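Local coordinates for lovastatin nonaketide synthase, polyketide synthase component (Aspergillus terreus, PDB 7CPX), which builds the nonaketide dihydromonacolin L from malonyl-CoA, methylating and reducing the growing chain, as the homodimeric LovB partner of LovC in lovastatin biosynthesis, at residues M1272-S1277 / E2400-I2405; I1741-S1746 / G2303-S2308; M2291-V2296 / A2309-L2314; I2295-G2300 / T2330-A2335; M2299-Q2304 / F2356-V2361. The protein carries 2 engineered substitutions. All blocks are in the same frame, centred on the assembly; numbering follows the deposited sequence.

How the interactions relate
All five contacts are buried, so they differ by place in the fold rather than by depth. Interactions 3 and 4 form the inner core of the ketoreductase Rossmann fold: they share Ile2295 and Val2296 and tie neighbouring strands 2288-2294 and 2329-2333 to the elements between them. Interaction 5 packs the loop that follows, and shares Met2299 and Gly2300 with interaction 4. The other two reach outward: interaction 1 brings a distant strand to the outermost strand 2400-2402, and interaction 2 lays helix 1735-1750 on helix 2305-2323. Backbone hydrogen bonds join segments in interactions 1 and 4, serine hydroxyls work in 2 and 3, and interaction 5 relies on ring-edge packing.

Interaction 1: residues M1272-S1277 / E2400-I2405; sequences MFARWS and ELTTGI
Ala1274 and Thr2402 meet as a single antiparallel, hydrogen-bonded pair, a compact example of how a domain border can be bridged by main chain. Ala1274 N donates to Thr2402 O over 2.6 Å, and Thr2402 N returns a bond to Ala1274 O over 2.9 Å. Both bonds are weak and bent. The short strand axes run at 103° to each other, consistent with the pairing being a single bridge. Ala1274 O has a further donor in Arg1816 NH1. Just beyond, the CA-H of Thr2403 points almost straight at Met1272 O, with CA 3.3 Å from the oxygen. A chi1 of -50° for OG swings CG2 of the same threonine to the side opposite the backbone N, where it lies alongside the extended Met1272 chain, 3.4 Å from its CG.

At the other end the Trp1276 indole takes two polar neighbours without a conventional bond. Glu2400 OE1 stands over one ring face toward the rim, nearest to CH2, with carboxylate and ring planes 60° apart. Thr2402 OG1 is 3.0 Å from Trp1276 NE1, but the angle is too poor for a hydrogen bond. The indole also makes a cation-pi contact with Arg2423, while Arg1275 turns away to a salt bridge with Asp1813.

Strand 1275-1280 is edge-paired with strand 1804-1811 in another sheet, consistent with the structural, truncated Rossmann half beside a ketoreductase. Strand 2400-2402 ends the ketoreductase sheet, bonded through Leu2401 to strand 2329-2333, with helix 2363-2385 packed against Met1272, Phe1273 and Thr2403.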
# COMPACT_ATOMS: atom_id res chain seq x y z
N MET A 1272 49.21 -15.10 3.34
CA MET A 1272 50.43 -14.56 3.93
C MET A 1272 51.26 -15.65 4.59
O MET A 1272 52.49 -15.70 4.42
CB MET A 1272 50.09 -13.45 4.93
CG MET A 1272 49.38 -13.93 6.19
SD MET A 1272 49.04 -12.59 7.33
CE MET A 1272 48.91 -13.49 8.87
N PHE A 1273 50.61 -16.54 5.33
CA PHE A 1273 51.34 -17.57 6.06
C PHE A 1273 52.12 -18.46 5.10
O PHE A 1273 51.64 -18.80 4.01
CB PHE A 1273 50.38 -18.43 6.89
CG PHE A 1273 49.89 -17.76 8.14
CD1 PHE A 1273 50.77 -17.17 9.03
CD2 PHE A 1273 48.54 -17.73 8.43
CE1 PHE A 1273 50.31 -16.56 10.18
CE2 PHE A 1273 48.07 -17.12 9.58
CZ PHE A 1273 48.96 -16.54 10.45
N ALA A 1274 53.32 -18.85 5.51
CA ALA A 1274 54.16 -19.74 4.73
C ALA A 1274 55.11 -20.47 5.67
O ALA A 1274 55.39 -20.00 6.78
CB ALA A 1274 54.95 -18.98 3.66
N ARG A 1275 55.60 -21.62 5.22
CA ARG A 1275 56.52 -22.43 5.99
C ARG A 1275 57.75 -22.76 5.16
O ARG A 1275 57.68 -22.85 3.92
CB ARG A 1275 55.87 -23.73 6.47
CG ARG A 1275 55.28 -24.59 5.36
CD ARG A 1275 54.90 -25.98 5.86
NE ARG A 1275 54.16 -25.93 7.12
CZ ARG A 1275 54.66 -26.23 8.31
NH1 ARG A 1275 55.91 -26.62 8.46
NH2 ARG A 1275 53.87 -26.13 9.38
N TRP A 1276 58.87 -22.95 5.85
CA TRP A 1276 60.13 -23.36 5.22
C TRP A 1276 60.07 -24.86 4.97
O TRP A 1276 60.64 -25.67 5.70
CB TRP A 1276 61.32 -23.00 6.09
CG TRP A 1276 61.66 -21.56 6.12
CD1 TRP A 1276 60.92 -20.54 5.61
CD2 TRP A 1276 62.85 -20.96 6.67
NE1 TRP A 1276 61.57 -19.34 5.82
CE2 TRP A 1276 62.75 -19.58 6.46
CE3 TRP A 1276 63.97 -21.47 7.32
CZ2 TRP A 1276 63.74 -18.69 6.88
CZ3 TRP A 1276 64.95 -20.59 7.73
CH2 TRP A 1276 64.83 -19.22 7.52
N SER A 1277 59.37 -25.24 3.90
CA SER A 1277 59.43 -26.63 3.47
C SER A 1277 60.89 -26.95 3.19
O SER A 1277 61.48 -26.39 2.26
CB SER A 1277 58.56 -26.86 2.23
OG SER A 1277 58.57 -28.22 1.85
N GLU A 2400 59.41 -21.10 12.58
CA GLU A 2400 59.47 -19.84 11.84
C GLU A 2400 58.22 -19.74 10.97
O GLU A 2400 58.09 -20.43 9.96
CB GLU A 2400 60.73 -19.77 10.99
CG GLU A 2400 62.02 -19.97 11.77
CD GLU A 2400 63.25 -19.57 10.98
OE1 GLU A 2400 63.09 -18.96 9.90
OE2 GLU A 2400 64.37 -19.86 11.43
N LEU A 2401 57.30 -18.87 11.37
CA LEU A 2401 56.09 -18.62 10.58
C LEU A 2401 56.42 -17.54 9.57
O LEU A 2401 56.43 -16.35 9.88
CB LEU A 2401 54.94 -18.20 11.49
CG LEU A 2401 54.32 -19.31 12.33
CD1 LEU A 2401 55.30 -19.83 13.37
CD2 LEU A 2401 53.05 -18.83 13.00
N THR A 2402 56.73 -17.96 8.34
CA THR A 2402 56.99 -17.01 7.27
C THR A 2402 55.69 -16.33 6.87
O THR A 2402 54.66 -16.99 6.67
CB THR A 2402 57.61 -17.73 6.07
OG1 THR A 2402 58.81 -18.39 6.48
CG2 THR A 2402 57.93 -16.74 4.96
N THR A 2403 55.73 -15.01 6.75
CA THR A 2403 54.52 -14.24 6.51
C THR A 2403 54.87 -12.98 5.73
O THR A 2403 56.01 -12.52 5.74
CB THR A 2403 53.83 -13.88 7.83
OG1 THR A 2403 53.69 -15.06 8.64
CG2 THR A 2403 52.46 -13.29 7.58
N GLY A 2404 53.86 -12.43 5.06
CA GLY A 2404 54.01 -11.17 4.37
C GLY A 2404 54.47 -11.26 2.93
O GLY A 2404 54.77 -10.22 2.33
N ILE A 2405 54.54 -12.46 2.36
CA ILE A 2405 54.91 -12.63 0.96
C ILE A 2405 53.62 -12.78 0.16
O ILE A 2405 52.87 -13.75 0.38
CB ILE A 2405 55.81 -13.85 0.76
CG1 ILE A 2405 57.08 -13.70 1.60
CG2 ILE A 2405 56.17 -14.00 -0.71
CD1 ILE A 2405 57.97 -14.90 1.58

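Interaction 2: residues I1741-S1746 / G2303-S2308; sequences IGMLRS and GQANYS
Ser2308 faces Gly1742 and Ser1746, and its short side chain illustrates how a hydroxyl can sew two helices together. Its CB lies 3.7 Å from Gly1742 O. From there OG turns into the position between the backbone N and the carbonyl carbon (chi1 67°), which places it among several acceptors. Gly1742 O is 2.8 Å from OG, and Ala2305 O, one turn earlier in its own helix, is 2.9 Å from OG. Ser1746 OG also comes up to Ser2308 OG, but its modelled place is doubtful, and the geometry does not settle where the Ser2308 proton goes. Because Gly1742 carries no side chain, its CA can approach that of Ser2308 to 5.1 Å. Beside this polar group, Ala2305 CB rests on Ser1746 CB at 3.5 Å and on Met1743 CG at 4.1 Å.

The contact joins helix 1735-1750 to the first turn of helix 2305-2323, whose N-cap position is Gln2304. On its far side, helix 1735-1750 packs Ile1741 and Leu1744 onto strands 1720-1728 and 1755-1761, while Arg1745 bonds to Ala2297 O and Glu1797. Helix 2305-2323 leans through Asn2306 on helix 2256-2276, and Tyr2307 lines the NADP pocket.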
# COMPACT_ATOMS: atom_id res chain seq x y z
N ILE A 1741 74.24 -15.14 7.98
CA ILE A 1741 73.41 -15.68 6.91
C ILE A 1741 72.37 -14.65 6.48
O ILE A 1741 72.11 -14.48 5.29
CB ILE A 1741 72.76 -17.00 7.36
CG1 ILE A 1741 73.80 -18.11 7.42
CG2 ILE A 1741 71.63 -17.37 6.41
CD1 ILE A 1741 73.31 -19.38 8.08
N GLY A 1742 71.75 -13.97 7.44
CA GLY A 1742 70.76 -12.96 7.10
C GLY A 1742 71.36 -11.76 6.40
O GLY A 1742 70.79 -11.23 5.44
N MET A 1743 72.53 -11.31 6.87
CA MET A 1743 73.22 -10.21 6.19
C MET A 1743 73.49 -10.57 4.74
O MET A 1743 73.26 -9.77 3.83
CB MET A 1743 74.52 -9.89 6.92
CG MET A 1743 75.30 -8.73 6.32
SD MET A 1743 76.96 -8.59 7.02
CE MET A 1743 77.71 -10.11 6.43
N LEU A 1744 73.97 -11.79 4.50
CA LEU A 1744 74.27 -12.23 3.14
C LEU A 1744 73.01 -12.44 2.33
O LEU A 1744 73.00 -12.23 1.11
CB LEU A 1744 75.10 -13.51 3.20
CG LEU A 1744 76.32 -13.38 4.11
CD1 LEU A 1744 76.89 -14.74 4.45
CD2 LEU A 1744 77.34 -12.47 3.48
N ARG A 1745 71.93 -12.86 2.99
CA ARG A 1745 70.64 -13.00 2.33
C ARG A 1745 70.16 -11.66 1.80
O ARG A 1745 69.65 -11.57 0.67
CB ARG A 1745 69.64 -13.58 3.33
CG ARG A 1745 68.25 -13.82 2.82
CD ARG A 1745 67.43 -14.54 3.87
NE ARG A 1745 68.00 -15.84 4.21
CZ ARG A 1745 67.57 -16.61 5.20
NH1 ARG A 1745 66.57 -16.24 5.98
NH2 ARG A 1745 68.16 -17.78 5.42
N SER A 1746 70.33 -10.60 2.59
CA SER A 1746 69.99 -9.27 2.11
C SER A 1746 70.97 -8.79 1.05
O SER A 1746 70.59 -8.09 0.11
CB SER A 1746 69.95 -8.28 3.27
OG SER A 1746 68.80 -8.47 4.06
N GLY A 2303 69.15 -2.34 1.35
CA GLY A 2303 69.28 -1.34 2.38
C GLY A 2303 68.93 -1.80 3.78
O GLY A 2303 68.93 -0.97 4.69
N GLN A 2304 68.64 -3.09 3.97
CA GLN A 2304 68.24 -3.59 5.28
C GLN A 2304 68.95 -4.89 5.64
O GLN A 2304 68.38 -5.74 6.32
CB GLN A 2304 66.73 -3.79 5.35
CG GLN A 2304 65.93 -2.50 5.35
CD GLN A 2304 64.44 -2.74 5.49
OE1 GLN A 2304 63.97 -3.87 5.38
NE2 GLN A 2304 63.69 -1.67 5.73
N ALA A 2305 70.20 -5.05 5.19
CA ALA A 2305 70.97 -6.22 5.60
C ALA A 2305 71.21 -6.21 7.10
O ALA A 2305 71.25 -7.27 7.74
CB ALA A 2305 72.30 -6.27 4.85
N ASN A 2306 71.36 -5.02 7.68
CA ASN A 2306 71.42 -4.89 9.13
C ASN A 2306 70.18 -5.49 9.79
O ASN A 2306 70.27 -6.35 10.68
CB ASN A 2306 71.56 -3.41 9.47
CG ASN A 2306 72.08 -3.16 10.85
OD1 ASN A 2306 72.40 -4.09 11.58
ND2 ASN A 2306 72.18 -1.89 11.21
N TYR A 2307 69.00 -5.06 9.32
CA TYR A 2307 67.74 -5.54 9.87
C TYR A 2307 67.58 -7.04 9.67
O TYR A 2307 67.17 -7.76 10.58
CB TYR A 2307 66.60 -4.77 9.21
CG TYR A 2307 65.23 -4.99 9.81
CD1 TYR A 2307 65.07 -5.30 11.15
CD2 TYR A 2307 64.09 -4.87 9.03
CE1 TYR A 2307 63.81 -5.48 11.70
CE2 TYR A 2307 62.84 -5.05 9.56
CZ TYR A 2307 62.70 -5.36 10.89
OH TYR A 2307 61.45 -5.55 11.41
N SER A 2308 67.90 -7.52 8.47
CA SER A 2308 67.74 -8.94 8.17
C SER A 2308 68.68 -9.78 9.03
O SER A 2308 68.30 -10.86 9.49
CB SER A 2308 68.00 -9.21 6.69
OG SER A 2308 69.36 -8.97 6.37

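Interaction 3: residues M2291-V2296 / A2309-L2314; sequences MFSSIV and AANCYL
Ser2293 reaches Asn2311 with the one hydrogen bond between strand 2288-2294 and the helix that runs back obliquely over it. Its OG, anti to the carbonyl carbon (chi1 -61°), donates to Asn2311 O over 3.3 Å. The C=O...donor angle is 120°, and the donor comes in tilted 31° off the carbonyl plane to this main-chain oxygen of the helix. CB of the serine packs on CB of Asn2311.

Contacts of the Asn2311 amide form a second group, made by fit and not by bonding across the pair. Its ND2 lies 3.2 Å from Ser2294 N, a meeting of two donors, and touches Ser2294 CB as well. Its OD1 comes within 3.5 Å of Ser2293 CA but finds its hydrogen bond in Lys2266 NZ, from helix 2256-2276. Nearby, Ser2294 OG accepts a weak capping bond from Val2296 N, marking the turn out of the strand into the next helix.

Apolar packing is the third kind. Met2291 and Leu2314 slant across each other, with CB of the methionine 3.6 Å from CG of the leucine. Further out, and different in kind, Met2291 SD lies 3.3 Å from Leu2314 O.

Helix 2305-2323 belongs to the beta-alpha-beta crossover from strand 2288-2294 to its parallel neighbour 2329-2333, the repeating unit of a Rossmann fold. The axes of the segments 2291-2294 and 2309-2314 pass 7.5 Å apart. Residues from Phe2292 to Ile2295 line the NADP pocket at the strand's C-terminal end; helix 1735-1750 and helix 2256-2276 pack against further faces of helix 2305-2323.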
# COMPACT_ATOMS: atom_id res chain seq x y z
N MET A 2291 59.89 -14.02 18.73
CA MET A 2291 60.79 -12.95 18.29
C MET A 2291 60.28 -12.42 16.96
O MET A 2291 60.22 -13.16 15.98
CB MET A 2291 62.22 -13.46 18.18
CG MET A 2291 62.99 -13.42 19.50
SD MET A 2291 64.29 -14.65 19.59
CE MET A 2291 63.34 -16.11 20.00
N PHE A 2292 59.93 -11.14 16.94
CA PHE A 2292 59.28 -10.52 15.78
C PHE A 2292 60.32 -10.28 14.70
O PHE A 2292 60.99 -9.24 14.67
CB PHE A 2292 58.58 -9.24 16.19
CG PHE A 2292 57.26 -9.45 16.87
CD1 PHE A 2292 57.15 -10.31 17.95
CD2 PHE A 2292 56.12 -8.79 16.43
CE1 PHE A 2292 55.94 -10.51 18.57
CE2 PHE A 2292 54.91 -8.98 17.05
CZ PHE A 2292 54.81 -9.84 18.12
N SER A 2293 60.44 -11.24 13.79
CA SER A 2293 61.30 -11.08 12.63
C SER A 2293 60.53 -10.43 11.49
O SER A 2293 59.30 -10.44 11.45
CB SER A 2293 61.86 -12.43 12.19
OG SER A 2293 62.64 -13.02 13.21
N SER A 2294 61.28 -9.86 10.55
CA SER A 2294 60.70 -9.29 9.35
C SER A 2294 60.88 -10.26 8.19
O SER A 2294 61.84 -11.05 8.15
CB SER A 2294 61.36 -7.95 9.01
OG SER A 2294 60.93 -7.49 7.74
N ILE A 2295 59.95 -10.21 7.24
CA ILE A 2295 60.01 -11.10 6.09
C ILE A 2295 61.30 -10.90 5.32
O ILE A 2295 61.72 -11.80 4.58
CB ILE A 2295 58.78 -10.91 5.19
CG1 ILE A 2295 58.68 -12.04 4.16
CG2 ILE A 2295 58.85 -9.57 4.48
CD1 ILE A 2295 58.63 -13.42 4.78
N VAL A 2296 61.93 -9.74 5.46
CA VAL A 2296 63.25 -9.53 4.88
C VAL A 2296 64.25 -10.51 5.47
O VAL A 2296 65.26 -10.84 4.82
CB VAL A 2296 63.71 -8.08 5.09
CG1 VAL A 2296 62.64 -7.11 4.63
CG2 VAL A 2296 64.06 -7.84 6.55
N ALA A 2309 69.91 -9.32 9.24
CA ALA A 2309 70.84 -10.06 10.09
C ALA A 2309 70.35 -10.10 11.52
O ALA A 2309 70.45 -11.14 12.19
CB ALA A 2309 72.22 -9.42 10.02
N ALA A 2310 69.81 -8.99 12.03
CA ALA A 2310 69.26 -9.00 13.38
C ALA A 2310 68.12 -10.01 13.48
O ALA A 2310 68.05 -10.82 14.41
CB ALA A 2310 68.79 -7.61 13.77
N ASN A 2311 67.21 -9.97 12.50
CA ASN A 2311 66.07 -10.88 12.53
C ASN A 2311 66.51 -12.34 12.40
O ASN A 2311 65.88 -13.23 12.98
CB ASN A 2311 65.07 -10.52 11.43
CG ASN A 2311 64.38 -9.19 11.69
OD1 ASN A 2311 64.02 -8.88 12.81
ND2 ASN A 2311 64.18 -8.42 10.63
N CYS A 2312 67.57 -12.60 11.64
CA CYS A 2312 68.07 -13.96 11.51
C CYS A 2312 68.76 -14.43 12.79
O CYS A 2312 68.70 -15.62 13.12
CB CYS A 2312 69.01 -14.07 10.31
SG CYS A 2312 68.14 -14.02 8.72
N TYR A 2313 69.40 -13.52 13.52
CA TYR A 2313 69.85 -13.87 14.86
C TYR A 2313 68.67 -14.26 15.73
O TYR A 2313 68.74 -15.22 16.50
CB TYR A 2313 70.61 -12.72 15.51
CG TYR A 2313 71.29 -13.10 16.81
CD1 TYR A 2313 70.56 -13.24 17.98
CD2 TYR A 2313 72.66 -13.34 16.87
CE1 TYR A 2313 71.17 -13.60 19.17
CE2 TYR A 2313 73.27 -13.69 18.05
CZ TYR A 2313 72.52 -13.82 19.20
OH TYR A 2313 73.13 -14.17 20.38
N LEU A 2314 67.57 -13.51 15.62
CA LEU A 2314 66.36 -13.87 16.35
C LEU A 2314 65.87 -15.26 15.97
O LEU A 2314 65.53 -16.08 16.83
CB LEU A 2314 65.26 -12.83 16.08
CG LEU A 2314 65.14 -11.68 17.08
CD1 LEU A 2314 66.49 -11.02 17.34
CD2 LEU A 2314 64.14 -10.65 16.58

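Interaction 4: residues I2295-G2300 / T2330-A2335; sequences IVAVMG and TIDIGA
Ile2295 and Asp2332 cross at about a right angle, the isoleucine passing the aspartate near its root. Ile2295 CG1 trails away from the backbone N (chi1 -168°) and, with chi2 57° turning the end of the branch, CD1 lies 4.0 Å from Asp2332 CB. The other branch, CG2, faces along the neighbouring chain and meets Gly2334 CA at 3.9 Å. Val2298 makes a second right-angle crossing: its CG2 methyl sits against the aspartate, 3.5 Å from Asp2332 CB and close to the carboxylate. Ala2297 CB adds a looser contact with OD2.

A main-chain bond runs between these side chains. Ile2295 N donates to Ile2333 O over 2.6 Å with an angle of 148° at the hydrogen, approaching from above the carbonyl plane. Ile2295 O in turn accepts from both Val2298 N and Met2299 N, so this one residue ties the strand to the start of the short helix.

The case illustrates how the parallel sheet of the ketoreductase Rossmann fold hands its hydrogen bonding on to the loop beyond a strand, here where Ile2295, Ile2333 and Gly2334 belong to the NADP pocket. Strand 2329-2333 runs between strands 2288-2294 and 2400-2402; helix 2296-2299 rests over its C-terminal end, beside helix 2305-2323, while Ile2331 and Ile2333 pack on helix 2363-2385.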
# COMPACT_ATOMS: atom_id res chain seq x y z
N ILE A 2295 59.95 -10.21 7.24
CA ILE A 2295 60.01 -11.10 6.09
C ILE A 2295 61.30 -10.90 5.32
O ILE A 2295 61.72 -11.80 4.58
CB ILE A 2295 58.78 -10.91 5.19
CG1 ILE A 2295 58.68 -12.04 4.16
CG2 ILE A 2295 58.85 -9.57 4.48
CD1 ILE A 2295 58.63 -13.42 4.78
N VAL A 2296 61.93 -9.74 5.46
CA VAL A 2296 63.25 -9.53 4.88
C VAL A 2296 64.25 -10.51 5.47
O VAL A 2296 65.26 -10.84 4.82
CB VAL A 2296 63.71 -8.08 5.09
CG1 VAL A 2296 62.64 -7.11 4.63
CG2 VAL A 2296 64.06 -7.84 6.55
N ALA A 2297 64.01 -10.99 6.69
CA ALA A 2297 64.88 -12.01 7.26
C ALA A 2297 64.83 -13.30 6.45
O ALA A 2297 65.79 -14.07 6.46
CB ALA A 2297 64.47 -12.28 8.71
N VAL A 2298 63.72 -13.54 5.76
CA VAL A 2298 63.57 -14.77 4.98
C VAL A 2298 63.99 -14.58 3.53
O VAL A 2298 64.36 -15.55 2.86
CB VAL A 2298 62.11 -15.26 5.06
CG1 VAL A 2298 61.93 -16.52 4.23
CG2 VAL A 2298 61.72 -15.50 6.50
N MET A 2299 63.95 -13.35 3.02
CA MET A 2299 64.28 -13.07 1.63
C MET A 2299 65.29 -11.95 1.45
O MET A 2299 65.82 -11.80 0.35
CB MET A 2299 63.02 -12.72 0.84
CG MET A 2299 61.88 -13.70 1.04
SD MET A 2299 60.45 -13.31 0.01
CE MET A 2299 60.11 -11.62 0.49
N GLY A 2300 65.57 -11.16 2.49
CA GLY A 2300 66.42 -10.00 2.35
C GLY A 2300 65.66 -8.81 1.81
O GLY A 2300 64.50 -8.89 1.40
N THR A 2330 59.55 -17.68 15.84
CA THR A 2330 59.70 -16.40 15.18
C THR A 2330 58.59 -16.22 14.16
O THR A 2330 58.08 -17.19 13.59
CB THR A 2330 61.06 -16.27 14.47
OG1 THR A 2330 61.26 -17.40 13.62
CG2 THR A 2330 62.17 -16.20 15.49
N ILE A 2331 58.22 -14.96 13.93
CA ILE A 2331 57.22 -14.59 12.94
C ILE A 2331 57.89 -13.64 11.97
O ILE A 2331 58.30 -12.53 12.35
CB ILE A 2331 55.99 -13.95 13.59
CG1 ILE A 2331 56.38 -12.81 14.53
CG2 ILE A 2331 55.22 -14.99 14.36
CD1 ILE A 2331 55.22 -12.20 15.27
N ASP A 2332 58.04 -14.06 10.72
CA ASP A 2332 58.66 -13.23 9.69
C ASP A 2332 57.57 -12.35 9.09
O ASP A 2332 56.95 -12.67 8.08
CB ASP A 2332 59.35 -14.10 8.65
CG ASP A 2332 60.19 -15.20 9.27
OD1 ASP A 2332 59.61 -16.23 9.66
OD2 ASP A 2332 61.42 -15.02 9.37
N ILE A 2333 57.34 -11.23 9.75
CA ILE A 2333 56.21 -10.36 9.43
C ILE A 2333 56.52 -9.56 8.17
O ILE A 2333 57.67 -9.17 7.92
CB ILE A 2333 55.90 -9.43 10.61
CG1 ILE A 2333 55.68 -10.24 11.89
CG2 ILE A 2333 54.66 -8.61 10.31
CD1 ILE A 2333 55.92 -9.44 13.15
N GLY A 2334 55.49 -9.32 7.37
CA GLY A 2334 55.60 -8.43 6.24
C GLY A 2334 55.43 -6.99 6.67
O GLY A 2334 55.87 -6.60 7.75
N ALA A 2335 54.77 -6.19 5.83
CA ALA A 2335 54.54 -4.78 6.13
C ALA A 2335 53.24 -4.67 6.92
O ALA A 2335 52.15 -4.93 6.39
CB ALA A 2335 54.48 -3.96 4.85

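Interaction 5: residues M2299-Q2304 / F2356-V2361; sequences MGNPGQ and FMFDSV
Asn2301, which meets Phe2358 across the contact, opens a type II beta turn that closes with Gln2304 N bonded to Asn2301 O, while Gly2300 before it leaves helix 2296-2299 with positive phi (82°). This loop of the ketoreductase Rossmann fold leads from the short helix to helix 2305-2323. The backbones stay well apart, the nearest CA atoms being those of Asn2301 and Met2357 at 9.4 Å, so side chains must span the gap.

Phe2358 does most of this, presenting the edge of its ring. Met2299 slides past it in the opposite direction, and its bent end puts CE 3.7 Å from Phe2358 CE1, near the ring plane. Gly2300 O lies at the same rim, 4.1 Å from Phe2358 CZ. The Asn2301 amide stands almost upright to the ring, the planes being 80° apart, with OD1 3.5 Å from Phe2358 CZ. Met2357 CE reaches the same oxygen at 3.9 Å, while its CB covers the centre of one face of the adjacent ring.

Arg1749 of helix 1735-1750 touches Asn2301, Met2357 and Phe2358, bringing a further element against this packing. The amide itself is steadied from within the turn: Asn2301 ND2 donates to Gln2304 OE1 over 3.0 Å, nearly straight at 171°, arriving from above the plane of the glutamine carbonyl.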
# COMPACT_ATOMS: atom_id res chain seq x y z
N MET A 2299 63.95 -13.35 3.02
CA MET A 2299 64.28 -13.07 1.63
C MET A 2299 65.29 -11.95 1.45
O MET A 2299 65.82 -11.80 0.35
CB MET A 2299 63.02 -12.72 0.84
CG MET A 2299 61.88 -13.70 1.04
SD MET A 2299 60.45 -13.31 0.01
CE MET A 2299 60.11 -11.62 0.49
N GLY A 2300 65.57 -11.16 2.49
CA GLY A 2300 66.42 -10.00 2.35
C GLY A 2300 65.66 -8.81 1.81
O GLY A 2300 64.50 -8.89 1.40
N ASN A 2301 66.34 -7.67 1.80
CA ASN A 2301 65.76 -6.44 1.27
C ASN A 2301 66.87 -5.41 1.08
O ASN A 2301 67.70 -5.23 1.98
CB ASN A 2301 64.69 -5.90 2.22
CG ASN A 2301 63.89 -4.77 1.61
OD1 ASN A 2301 63.61 -4.77 0.41
ND2 ASN A 2301 63.52 -3.80 2.43
N PRO A 2302 66.94 -4.74 -0.06
CA PRO A 2302 67.99 -3.74 -0.25
C PRO A 2302 67.96 -2.68 0.84
O PRO A 2302 66.90 -2.18 1.21
CB PRO A 2302 67.68 -3.14 -1.63
CG PRO A 2302 66.97 -4.23 -2.34
CD PRO A 2302 66.16 -4.94 -1.30
N GLY A 2303 69.15 -2.34 1.35
CA GLY A 2303 69.28 -1.34 2.38
C GLY A 2303 68.93 -1.80 3.78
O GLY A 2303 68.93 -0.97 4.69
N GLN A 2304 68.64 -3.09 3.97
CA GLN A 2304 68.24 -3.59 5.28
C GLN A 2304 68.95 -4.89 5.64
O GLN A 2304 68.38 -5.74 6.32
CB GLN A 2304 66.73 -3.79 5.35
CG GLN A 2304 65.93 -2.50 5.35
CD GLN A 2304 64.44 -2.74 5.49
OE1 GLN A 2304 63.97 -3.87 5.38
NE2 GLN A 2304 63.69 -1.67 5.73
N PHE A 2356 53.79 -5.94 -4.12
CA PHE A 2356 54.11 -7.20 -4.78
C PHE A 2356 55.33 -7.88 -4.17
O PHE A 2356 55.49 -9.09 -4.31
CB PHE A 2356 54.35 -6.96 -6.28
CG PHE A 2356 55.16 -5.74 -6.57
CD1 PHE A 2356 56.54 -5.78 -6.50
CD2 PHE A 2356 54.55 -4.55 -6.92
CE1 PHE A 2356 57.30 -4.65 -6.76
CE2 PHE A 2356 55.30 -3.42 -7.18
CZ PHE A 2356 56.67 -3.47 -7.11
N MET A 2357 56.19 -7.12 -3.48
CA MET A 2357 57.33 -7.69 -2.78
C MET A 2357 56.97 -8.11 -1.36
O MET A 2357 57.32 -9.22 -0.93
CB MET A 2357 58.48 -6.68 -2.75
CG MET A 2357 59.18 -6.49 -4.08
SD MET A 2357 60.31 -5.08 -4.08
CE MET A 2357 61.37 -5.49 -2.70
N PHE A 2358 56.27 -7.25 -0.63
CA PHE A 2358 55.91 -7.51 0.76
C PHE A 2358 54.41 -7.33 0.92
O PHE A 2358 53.89 -6.23 0.71
CB PHE A 2358 56.68 -6.58 1.70
CG PHE A 2358 58.17 -6.68 1.58
CD1 PHE A 2358 58.78 -7.92 1.43
CD2 PHE A 2358 58.96 -5.55 1.60
CE1 PHE A 2358 60.15 -8.02 1.31
CE2 PHE A 2358 60.33 -5.64 1.49
CZ PHE A 2358 60.93 -6.88 1.34
N ASP A 2359 53.72 -8.40 1.29
CA ASP A 2359 52.29 -8.35 1.48
C ASP A 2359 51.95 -7.64 2.79
O ASP A 2359 52.76 -7.57 3.72
CB ASP A 2359 51.70 -9.77 1.49
CG ASP A 2359 50.19 -9.77 1.40
OD1 ASP A 2359 49.58 -8.68 1.40
OD2 ASP A 2359 49.60 -10.87 1.32
N SER A 2360 50.73 -7.11 2.85
CA SER A 2360 50.27 -6.40 4.03
C SER A 2360 49.81 -7.38 5.10
O SER A 2360 49.07 -8.32 4.81
CB SER A 2360 49.13 -5.45 3.66
OG SER A 2360 48.04 -6.16 3.11
N VAL A 2361 50.26 -7.15 6.33
CA VAL A 2361 49.83 -7.92 7.49
C VAL A 2361 48.99 -7.00 8.35
O VAL A 2361 49.49 -5.98 8.85
CB VAL A 2361 51.02 -8.49 8.27
CG1 VAL A 2361 50.54 -9.25 9.49
CG2 VAL A 2361 51.85 -9.40 7.38